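PDB 1P71: DNA-binding protein HU from Anabaena sp., which binds, bends and wraps DNA as a homodimeric histone-like protein, stabilising the duplex against denaturation, and is essential for heterocyst differentiation. Local coordinates for residues G4-A9 / A23-A28; E30-A35 / D40-V45. One frame throughout, in Å; residues are numbered along the deposited sequence.

Contact 1 (G4-A9 / A23-A28)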
ATOM      1  N   GLY C   4      -3.447  -9.200 -13.347  1.00 29.61           N
ATOM      2  CA  GLY C   4      -3.973  -9.288 -14.703  1.00 29.91           C
ATOM      3  C   GLY C   4      -5.110  -8.324 -14.988  1.00 30.35           C
ATOM      4  O   GLY C   4      -5.077  -7.617 -15.994  1.00 30.46           O
ATOM      5  N   GLU C   5      -6.099  -8.279 -14.092  1.00 30.49           N
ATOM      6  CA  GLU C   5      -7.267  -7.405 -14.237  1.00 30.58           C
ATOM      7  C   GLU C   5      -6.933  -5.913 -14.150  1.00 30.67           C
ATOM      8  O   GLU C   5      -7.537  -5.096 -14.857  1.00 30.10           O
ATOM      9  CB  GLU C   5      -8.313  -7.756 -13.181  1.00 30.58           C
ATOM     10  CG  GLU C   5      -9.306  -8.798 -13.654  1.00 30.85           C
ATOM     11  CD  GLU C   5      -9.722  -9.767 -12.564  1.00 31.61           C
ATOM     12  OE1 GLU C   5     -10.360 -10.787 -12.903  1.00 32.03           O
ATOM     13  OE2 GLU C   5      -9.431  -9.518 -11.378  1.00 30.74           O
ATOM     14  N   LEU C   6      -5.981  -5.582 -13.273  1.00 30.35           N
ATOM     15  CA  LEU C   6      -5.460  -4.226 -13.121  1.00 30.48           C
ATOM     16  C   LEU C   6      -4.731  -3.779 -14.375  1.00 30.66           C
ATOM     17  O   LEU C   6      -4.951  -2.674 -14.847  1.00 31.11           O
ATOM     18  CB  LEU C   6      -4.526  -4.118 -11.890  1.00 30.51           C
ATOM     19  CG  LEU C   6      -3.841  -2.765 -11.619  1.00 30.68           C
ATOM     20  CD1 LEU C   6      -4.858  -1.661 -11.372  1.00 30.22           C
ATOM     21  CD2 LEU C   6      -2.860  -2.831 -10.454  1.00 30.26           C
ATOM     22  N   VAL C   7      -3.871  -4.642 -14.909  1.00 30.49           N
ATOM     23  CA  VAL C   7      -3.199  -4.372 -16.178  1.00 31.01           C
ATOM     24  C   VAL C   7      -4.221  -4.049 -17.281  1.00 31.01           C
ATOM     25  O   VAL C   7      -4.087  -3.036 -17.975  1.00 30.82           O
ATOM     26  CB  VAL C   7      -2.276  -5.535 -16.586  1.00 30.77           C
ATOM     27  CG1 VAL C   7      -1.740  -5.335 -17.997  1.00 31.09           C
ATOM     28  CG2 VAL C   7      -1.115  -5.653 -15.616  1.00 30.43           C
ATOM     29  N   ASP C   8      -5.253  -4.892 -17.390  1.00 31.72           N
ATOM     30  CA  ASP C   8      -6.361  -4.715 -18.334  1.00 32.29           C
ATOM     31  C   ASP C   8      -6.948  -3.314 -18.285  1.00 32.39           C
ATOM     32  O   ASP C   8      -7.055  -2.638 -19.305  1.00 32.18           O
ATOM     33  CB  ASP C   8      -7.482  -5.706 -18.016  1.00 32.46           C
ATOM     34  CG  ASP C   8      -7.193  -7.106 -18.508  1.00 33.76           C
ATOM     35  OD1 ASP C   8      -6.166  -7.319 -19.199  1.00 34.91           O
ATOM     36  OD2 ASP C   8      -7.952  -8.065 -18.242  1.00 35.12           O
ATOM     37  N   ALA C   9      -7.328  -2.897 -17.082  1.00 32.79           N
ATOM     38  CA  ALA C   9      -7.905  -1.578 -16.835  1.00 33.17           C
ATOM     39  C   ALA C   9      -6.914  -0.453 -17.128  1.00 33.16           C
ATOM     40  O   ALA C   9      -7.297   0.590 -17.679  1.00 33.18           O
ATOM     41  CB  ALA C   9      -8.402  -1.487 -15.383  1.00 33.21           C
ATOM     42  N   ALA C  23       4.433  -4.664 -17.902  1.00 30.18           N
ATOM     43  CA  ALA C  23       5.855  -4.354 -17.803  1.00 30.19           C
ATOM     44  C   ALA C  23       6.113  -3.206 -16.820  1.00 30.49           C
ATOM     45  O   ALA C  23       6.904  -3.338 -15.873  1.00 30.70           O
ATOM     46  CB  ALA C  23       6.420  -4.025 -19.191  1.00 30.24           C
ATOM     47  N   VAL C  24       5.425  -2.084 -17.037  1.00 30.85           N
ATOM     48  CA  VAL C  24       5.619  -0.905 -16.199  1.00 31.16           C
ATOM     49  C   VAL C  24       5.106  -1.145 -14.765  1.00 31.08           C
ATOM     50  O   VAL C  24       5.748  -0.750 -13.788  1.00 30.41           O
ATOM     51  CB  VAL C  24       4.966   0.357 -16.838  1.00 31.16           C
ATOM     52  CG1 VAL C  24       5.063   1.568 -15.899  1.00 32.51           C
ATOM     53  CG2 VAL C  24       5.593   0.672 -18.190  1.00 31.29           C
ATOM     54  N   LEU C  25       3.970  -1.818 -14.631  1.00 31.30           N
ATOM     55  CA  LEU C  25       3.455  -2.105 -13.293  1.00 32.05           C
ATOM     56  C   LEU C  25       4.398  -3.027 -12.491  1.00 32.12           C
ATOM     57  O   LEU C  25       4.669  -2.757 -11.323  1.00 32.33           O
ATOM     58  CB  LEU C  25       2.019  -2.649 -13.333  1.00 32.19           C
ATOM     59  CG  LEU C  25       1.418  -3.034 -11.979  1.00 33.83           C
ATOM     60  CD1 LEU C  25       1.048  -1.785 -11.123  1.00 32.71           C
ATOM     61  CD2 LEU C  25       0.230  -3.994 -12.134  1.00 34.17           C
ATOM     62  N   THR C  26       4.902  -4.093 -13.116  1.00 32.29           N
ATOM     63  CA  THR C  26       5.791  -5.034 -12.434  1.00 32.70           C
ATOM     64  C   THR C  26       7.053  -4.329 -11.952  1.00 32.57           C
ATOM     65  O   THR C  26       7.468  -4.512 -10.805  1.00 32.96           O
ATOM     66  CB  THR C  26       6.137  -6.237 -13.340  1.00 33.02           C
ATOM     67  OG1 THR C  26       4.922  -6.909 -13.708  1.00 34.72           O
ATOM     68  CG2 THR C  26       6.912  -7.302 -12.569  1.00 33.17           C
ATOM     69  N   ALA C  27       7.648  -3.509 -12.813  1.00 32.21           N
ATOM     70  CA  ALA C  27       8.829  -2.743 -12.429  1.00 31.83           C
ATOM     71  C   ALA C  27       8.545  -1.765 -11.290  1.00 31.68           C
ATOM     72  O   ALA C  27       9.408  -1.538 -10.462  1.00 31.92           O
ATOM     73  CB  ALA C  27       9.413  -2.020 -13.612  1.00 31.87           C
ATOM     74  N   ALA C  28       7.338  -1.194 -11.259  1.00 31.37           N
ATOM     75  CA  ALA C  28       6.941  -0.215 -10.235  1.00 30.76           C
ATOM     76  C   ALA C  28       6.856  -0.857  -8.857  1.00 30.53           C
ATOM     77  O   ALA C  28       7.416  -0.334  -7.884  1.00 30.82           O
ATOM     78  CB  ALA C  28       5.612   0.451 -10.614  1.00 30.40           C
TER
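L6 and L25 meet through their outermost methyls, and this apolar touch is the heart of the contact between helix 3-14 and helix 18-37. CD2 of L6 lies 3.7 Å from CD2 of L25, an ordinary van der Waals distance, and 4.1 Å from CD1 of L25, so one methyl of L6 faces the fork of the other leucine. The two side chains run at about a right angle to each other. Each leucine holds CG anti to its own backbone N (chi1 177° in L6, 178° in L25), and both start out from the backbone in the direction of the opposite helix. A long side chain with a branched end suits these places, because the CA atoms of L6 and L25 are 9.2 Å apart.

V7 adds a second, looser apolar touch. Its CG2 comes within 4.1 Å of CD2 of L25, the same methyl that meets L6, so L25 is shared between neighbouring side chains of the first helix. A short beta-branched residue fits here, at the flank of the interface; V7 also packs on A21 and D22 one turn earlier in helix 18-37.

The hydrogen bonds nearby are local ones. T26 OG1 is hydrogen-bonded to the carbonyl oxygen of D22 and E5 OE2 to N2 N, while the backbone bonds from D8 N to G4 O and from A28 N to V24 O belong to the regular alpha-helical pattern.

The second subunit completes the surroundings: its T31 packs on L6 and A9, and its V10 on V24 and A27. The leucine-valine cluster thus belongs to the helical hairpin that forms the N-terminal part of the HU fold, which pairs with its copy in the intertwined alpha-helical body of the dimer.

Contact 2 (E30-A35 / D40-V45)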
ATOM      1  N   GLU C  30       8.233  -3.799  -8.051  1.00 29.58           N
ATOM      2  CA  GLU C  30       9.557  -4.321  -7.704  1.00 29.40           C
ATOM      3  C   GLU C  30      10.446  -3.210  -7.138  1.00 28.63           C
ATOM      4  O   GLU C  30      11.212  -3.445  -6.195  1.00 28.95           O
ATOM      5  CB  GLU C  30      10.235  -5.028  -8.895  1.00 30.36           C
ATOM      6  CG  GLU C  30       9.549  -6.325  -9.331  1.00 32.44           C
ATOM      7  CD  GLU C  30      10.296  -7.092 -10.422  1.00 36.29           C
ATOM      8  OE1 GLU C  30      11.251  -6.548 -11.044  1.00 35.58           O
ATOM      9  OE2 GLU C  30       9.915  -8.262 -10.662  1.00 37.92           O
ATOM     10  N   THR C  31      10.333  -2.013  -7.717  1.00 27.74           N
ATOM     11  CA  THR C  31      11.052  -0.823  -7.257  1.00 27.26           C
ATOM     12  C   THR C  31      10.628  -0.367  -5.877  1.00 27.31           C
ATOM     13  O   THR C  31      11.468   0.005  -5.062  1.00 26.93           O
ATOM     14  CB  THR C  31      10.867   0.332  -8.254  1.00 27.72           C
ATOM     15  OG1 THR C  31      11.420  -0.038  -9.523  1.00 27.29           O
ATOM     16  CG2 THR C  31      11.703   1.571  -7.837  1.00 26.82           C
ATOM     17  N   ILE C  32       9.319  -0.393  -5.608  1.00 27.33           N
ATOM     18  CA  ILE C  32       8.820  -0.019  -4.300  1.00 27.53           C
ATOM     19  C   ILE C  32       9.403  -0.932  -3.218  1.00 27.99           C
ATOM     20  O   ILE C  32       9.892  -0.446  -2.202  1.00 28.25           O
ATOM     21  CB  ILE C  32       7.265  -0.059  -4.262  1.00 27.17           C
ATOM     22  CG1 ILE C  32       6.686   1.077  -5.104  1.00 26.11           C
ATOM     23  CG2 ILE C  32       6.785   0.032  -2.808  1.00 27.49           C
ATOM     24  CD1 ILE C  32       5.161   0.920  -5.426  1.00 28.15           C
ATOM     25  N   ILE C  33       9.352  -2.245  -3.447  1.00 27.92           N
ATOM     26  CA  ILE C  33       9.884  -3.234  -2.504  1.00 28.04           C
ATOM     27  C   ILE C  33      11.376  -3.004  -2.253  1.00 27.94           C
ATOM     28  O   ILE C  33      11.841  -3.098  -1.118  1.00 28.36           O
ATOM     29  CB  ILE C  33       9.601  -4.664  -3.051  1.00 27.90           C
ATOM     30  CG1 ILE C  33       8.107  -4.998  -2.967  1.00 28.98           C
ATOM     31  CG2 ILE C  33      10.427  -5.704  -2.356  1.00 29.68           C
ATOM     32  CD1 ILE C  33       7.711  -6.240  -3.752  1.00 29.64           C
ATOM     33  N   GLU C  34      12.110  -2.680  -3.314  1.00 28.21           N
ATOM     34  CA  GLU C  34      13.547  -2.375  -3.263  1.00 27.86           C
ATOM     35  C   GLU C  34      13.874  -1.126  -2.429  1.00 27.54           C
ATOM     36  O   GLU C  34      14.776  -1.148  -1.588  1.00 27.63           O
ATOM     37  CB  GLU C  34      14.089  -2.194  -4.686  1.00 27.82           C
ATOM     38  CG  GLU C  34      14.981  -3.327  -5.176  1.00 30.76           C
ATOM     39  N   ALA C  35      13.156  -0.036  -2.677  1.00 27.29           N
ATOM     40  CA  ALA C  35      13.369   1.217  -1.954  1.00 27.58           C
ATOM     41  C   ALA C  35      12.999   1.069  -0.480  1.00 27.69           C
ATOM     42  O   ALA C  35      13.688   1.579   0.391  1.00 26.57           O
ATOM     43  CB  ALA C  35      12.541   2.354  -2.604  1.00 27.11           C
ATOM     44  N   ASP C  40      14.329   3.426   2.268  1.00 32.55           N
ATOM     45  CA  ASP C  40      13.745   4.647   1.744  1.00 33.02           C
ATOM     46  C   ASP C  40      12.216   4.629   1.902  1.00 32.57           C
ATOM     47  O   ASP C  40      11.601   3.561   2.002  1.00 32.97           O
ATOM     48  CB  ASP C  40      14.143   4.871   0.286  1.00 33.34           C
ATOM     49  CG  ASP C  40      14.088   6.347  -0.113  1.00 35.71           C
ATOM     50  OD1 ASP C  40      14.168   6.632  -1.334  1.00 37.45           O
ATOM     51  OD2 ASP C  40      13.982   7.290   0.721  1.00 36.99           O
ATOM     52  N   LYS C  41      11.620   5.816   1.973  1.00 32.11           N
ATOM     53  CA  LYS C  41      10.165   5.958   2.006  1.00 31.59           C
ATOM     54  C   LYS C  41       9.691   6.224   0.595  1.00 31.34           C
ATOM     55  O   LYS C  41      10.243   7.090  -0.083  1.00 31.09           O
ATOM     56  CB  LYS C  41       9.762   7.117   2.919  1.00 31.58           C
ATOM     57  CG  LYS C  41       8.251   7.257   3.191  1.00 32.38           C
ATOM     58  CD  LYS C  41       8.034   8.324   4.280  1.00 33.39           C
ATOM     59  CE  LYS C  41       6.559   8.510   4.616  1.00 35.55           C
ATOM     60  NZ  LYS C  41       6.393   9.370   5.833  1.00 37.07           N
ATOM     61  N   VAL C  42       8.680   5.477   0.142  1.00 31.39           N
ATOM     62  CA  VAL C  42       8.084   5.726  -1.161  1.00 31.48           C
ATOM     63  C   VAL C  42       6.815   6.545  -0.955  1.00 31.82           C
ATOM     64  O   VAL C  42       5.907   6.151  -0.234  1.00 31.30           O
ATOM     65  CB  VAL C  42       7.795   4.441  -1.983  1.00 31.57           C
ATOM     66  CG1 VAL C  42       7.199   4.819  -3.357  1.00 32.01           C
ATOM     67  CG2 VAL C  42       9.052   3.610  -2.186  1.00 32.42           C
ATOM     68  N   THR C  43       6.782   7.700  -1.592  1.00 32.05           N
ATOM     69  CA  THR C  43       5.726   8.666  -1.358  1.00 32.91           C
ATOM     70  C   THR C  43       4.959   8.929  -2.668  1.00 32.32           C
ATOM     71  O   THR C  43       5.545   9.275  -3.689  1.00 31.73           O
ATOM     72  CB  THR C  43       6.374   9.951  -0.815  1.00 32.84           C
ATOM     73  OG1 THR C  43       6.686   9.769   0.573  1.00 34.13           O
ATOM     74  CG2 THR C  43       5.368  11.089  -0.809  1.00 35.05           C
ATOM     75  N   LEU C  44       3.652   8.750  -2.635  1.00 32.28           N
ATOM     76  CA  LEU C  44       2.847   8.965  -3.820  1.00 32.26           C
ATOM     77  C   LEU C  44       1.668   9.854  -3.449  1.00 31.85           C
ATOM     78  O   LEU C  44       0.699   9.377  -2.891  1.00 32.57           O
ATOM     79  CB  LEU C  44       2.394   7.615  -4.405  1.00 32.34           C
ATOM     80  CG  LEU C  44       3.474   6.539  -4.608  1.00 32.15           C
ATOM     81  CD1 LEU C  44       2.851   5.179  -4.845  1.00 30.64           C
ATOM     82  CD2 LEU C  44       4.436   6.893  -5.766  1.00 32.99           C
ATOM     83  N   VAL C  45       1.768  11.151  -3.730  1.00 31.65           N
ATOM     84  CA  VAL C  45       0.781  12.116  -3.249  1.00 31.67           C
ATOM     85  C   VAL C  45      -0.667  11.709  -3.599  1.00 31.72           C
ATOM     86  O   VAL C  45      -0.971  11.372  -4.758  1.00 31.87           O
ATOM     87  CB  VAL C  45       1.077  13.539  -3.757  1.00 31.85           C
TER
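The carbonyl oxygen of A35 accepts the backbone N-H of D40 in a short hydrogen bond, D40 N to A35 O 2.7 Å, bent to 143° at the hydrogen. The donor sits 24° from the carbonyl plane. This bond links the last turns of helix 18-37 to the chain that reverses into strand 42-44, the helix-to-strand connection of the HU fold, where the three-stranded antiparallel sheet begins.

D40 lies at the exposed border of the contact. Its CB approaches A35 O to 3.3 Å, while its carboxylate engages the second subunit, OD1 being hydrogen-bonded to the terminal amine of M1 there. A carboxylate is well suited to this place, since the amino terminus would probably carry a positive charge.

Further in, the contact is apolar. V42 extends its side chain toward the helix, and the two methyls on its CB can serve two helix residues at once. The small side chain of A35 lets V42 come close. I32, one turn earlier in the helix, crosses V42 at about a right angle, its chi1 of -70° bringing CG1 to the valine; its longer chain suits a buried place where it also packs on F50 of strand 48-61 and on F47 of the second subunit. V42 exchanges backbone hydrogen bonds with F50, which fixes the strand as its valine meets the helix. Of the two valine methyls, CG1 stands 4.2 Å from CG1 of I32, and CG2 rests 3.7 Å from CB of A35.

In the fold
Contacts 1 and 2 follow one another along helix 18-37, their centres about 16 Å apart. Contact 1 sets residues 23-28 of that helix against helix 3-14; contact 2 sets its later turns against the first strand of the sheet, so a single long helix joins the helical body to the beta portion of the subunit. The two differ in their distance from DNA: the nearest atom of contact 1 is about 20 Å from the bound nucleic acid, that of contact 2 about 5 Å. Both also touch the second subunit, and T31, from the later part of the helix, forms a hydrogen bond through OG1 with NZ of K13 of that subunit.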